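Local coordinates for protein 3-keto-5-aminohexanoate cleavage enzyme (Ralstonia eutropha, PDB 3C6C) that probably cleaves 3-keto-5-aminohexanoate or a related beta-keto acid, as a metal-dependent enzyme of the beta-keto acid cleavage family with a TIM-barrel fold, at residues 186-191 / 212-217. Numbering follows the deposited sequence.
Sequences EVFSPG and QMVLGV
Glu-186 and Gln-212, paired on neighbouring parallel strands, run side by side and meet through their polar ends. Gln-212 reaches out as an extended chain, whereas Glu-186 bends at its second torsion (chi2 -67°), which swings the carboxylate back toward the amide. NE2 of Gln-212 then donates to OE1 of Glu-186 at 3.0 Å, meeting the syn side of the oxygen, with carboxylate and amide planes turned 35° apart. The other oxygen, OE2, bonds weakly to Ser-145 and lies close to the carboxylate of Glu-184. These strands are consecutive in a beta-alpha-beta unit of the TIM barrel, linked by helix 190-201, and this polar pair faces the interior, where nickel lies about 6 Å from the Glu-186 side chain. Between the backbones, Val-187 N bonds to Gln-212 O (2.9 Å) and Val-187 O accepts from Val-214 N (3.0 Å); a water donates to both Val-187 O and Val-214 O. Just beyond the strand end, the ring of Phe-188 lies against Val-214, whose CB sits over one face, 3.9 Å from the centroid, in a CH-pi contact, while CG1 of Val-217 approaches the ring edge.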
loop_
_atom_site.group_PDB
_atom_site.type_symbol
_atom_site.label_atom_id
_atom_site.label_comp_id
_atom_site.label_asym_id
_atom_site.label_seq_id
_atom_site.Cartn_x
_atom_site.Cartn_y
_atom_site.Cartn_z
ATOM N N GLU A 186 -2.547 6.737 -22.484
ATOM C CA GLU A 186 -3.508 7.182 -21.473
ATOM C C GLU A 186 -4.246 5.974 -20.895
ATOM O O GLU A 186 -4.916 5.217 -21.600
ATOM C CB GLU A 186 -4.514 8.194 -22.024
ATOM C CG GLU A 186 -3.992 9.242 -23.030
ATOM C CD GLU A 186 -3.010 10.259 -22.488
ATOM O OE1 GLU A 186 -2.826 10.353 -21.250
ATOM O OE2 GLU A 186 -2.424 11.004 -23.335
ATOM N N VAL A 187 -4.098 5.836 -19.586
ATOM C CA VAL A 187 -4.614 4.678 -18.830
ATOM C C VAL A 187 -5.590 5.045 -17.718
ATOM O O VAL A 187 -5.442 6.057 -17.012
ATOM C CB VAL A 187 -3.428 3.811 -18.276
ATOM C CG1 VAL A 187 -2.491 3.354 -19.434
ATOM C CG2 VAL A 187 -2.648 4.555 -17.139
ATOM N N PHE A 188 -6.634 4.218 -17.615
ATOM C CA PHE A 188 -7.756 4.448 -16.688
ATOM C C PHE A 188 -7.893 3.362 -15.640
ATOM O O PHE A 188 -8.797 3.397 -14.800
ATOM C CB PHE A 188 -9.072 4.556 -17.470
ATOM C CG PHE A 188 -9.150 5.751 -18.394
ATOM C CD1 PHE A 188 -8.479 5.750 -19.607
ATOM C CD2 PHE A 188 -9.927 6.840 -18.072
ATOM C CE1 PHE A 188 -8.571 6.824 -20.460
ATOM C CE2 PHE A 188 -10.023 7.924 -18.934
ATOM C CZ PHE A 188 -9.348 7.904 -20.119
ATOM N N SER A 189 -6.987 2.390 -15.711
ATOM C CA SER A 189 -7.061 1.167 -14.891
ATOM C C SER A 189 -5.749 0.409 -14.907
ATOM O O SER A 189 -4.918 0.666 -15.737
ATOM C CB SER A 189 -8.128 0.230 -15.441
ATOM O OG SER A 189 -7.709 -0.307 -16.695
ATOM N N PRO A 190 -5.586 -0.559 -14.017
ATOM C CA PRO A 190 -4.353 -1.373 -14.062
ATOM C C PRO A 190 -4.311 -2.235 -15.327
ATOM O O PRO A 190 -3.267 -2.473 -15.912
ATOM C CB PRO A 190 -4.460 -2.225 -12.798
ATOM C CG PRO A 190 -5.877 -2.195 -12.430
ATOM C CD PRO A 190 -6.362 -0.835 -12.792
ATOM N N GLY A 191 -5.483 -2.691 -15.721
ATOM C CA GLY A 191 -5.636 -3.500 -16.924
ATOM C C GLY A 191 -5.128 -2.775 -18.146
ATOM O O GLY A 191 -4.474 -3.347 -19.010
ATOM N N GLN A 212 0.435 7.851 -18.974
ATOM C CA GLN A 212 -0.275 8.807 -18.116
ATOM C C GLN A 212 -1.555 8.255 -17.550
ATOM O O GLN A 212 -2.437 7.790 -18.265
ATOM C CB GLN A 212 -0.576 10.103 -18.849
ATOM C CG GLN A 212 -1.392 11.099 -18.045
ATOM C CD GLN A 212 -1.293 12.512 -18.601
ATOM O OE1 GLN A 212 -0.677 13.383 -17.983
ATOM N NE2 GLN A 212 -1.891 12.738 -19.778
HETATM N N MSE A 213 -1.663 8.373 -16.238
HETATM C CA MSE A 213 -2.892 8.001 -15.527
HETATM C C MSE A 213 -3.893 9.146 -15.532
HETATM O O MSE A 213 -3.611 10.242 -15.031
HETATM C CB MSE A 213 -2.624 7.677 -14.049
HETATM C CG MSE A 213 -1.491 6.769 -13.776
HETATM SE SE MSE A 213 -1.306 6.667 -11.846
HETATM C CE MSE A 213 0.319 5.986 -11.908
ATOM N N VAL A 214 -5.041 8.860 -16.124
ATOM C CA VAL A 214 -6.242 9.682 -16.034
ATOM C C VAL A 214 -6.995 9.291 -14.768
ATOM O O VAL A 214 -7.467 8.156 -14.629
ATOM C CB VAL A 214 -7.165 9.507 -17.287
ATOM C CG1 VAL A 214 -8.363 10.485 -17.208
ATOM C CG2 VAL A 214 -6.351 9.731 -18.595
ATOM N N LEU A 215 -7.079 10.222 -13.821
ATOM C CA LEU A 215 -7.700 9.941 -12.518
ATOM C C LEU A 215 -8.974 10.734 -12.267
ATOM O O LEU A 215 -9.054 11.916 -12.505
ATOM C CB LEU A 215 -6.706 10.169 -11.362
ATOM C CG LEU A 215 -5.383 9.393 -11.410
ATOM C CD1 LEU A 215 -4.425 9.887 -10.339
ATOM C CD2 LEU A 215 -5.636 7.868 -11.274
ATOM N N GLY A 216 -9.961 10.028 -11.766
ATOM C CA GLY A 216 -11.245 10.599 -11.388
ATOM C C GLY A 216 -12.282 10.724 -12.471
ATOM O O GLY A 216 -13.315 11.379 -12.288
ATOM N N VAL A 217 -12.010 10.131 -13.619
ATOM C CA VAL A 217 -13.020 10.053 -14.677
ATOM C C VAL A 217 -13.893 8.831 -14.390
ATOM O O VAL A 217 -13.406 7.784 -13.951
ATOM C CB VAL A 217 -12.390 10.004 -16.060
ATOM C CG1 VAL A 217 -13.448 9.677 -17.141
ATOM C CG2 VAL A 217 -11.694 11.327 -16.336
HETATM O O HOH W 1 -5.782 5.893 -14.238
#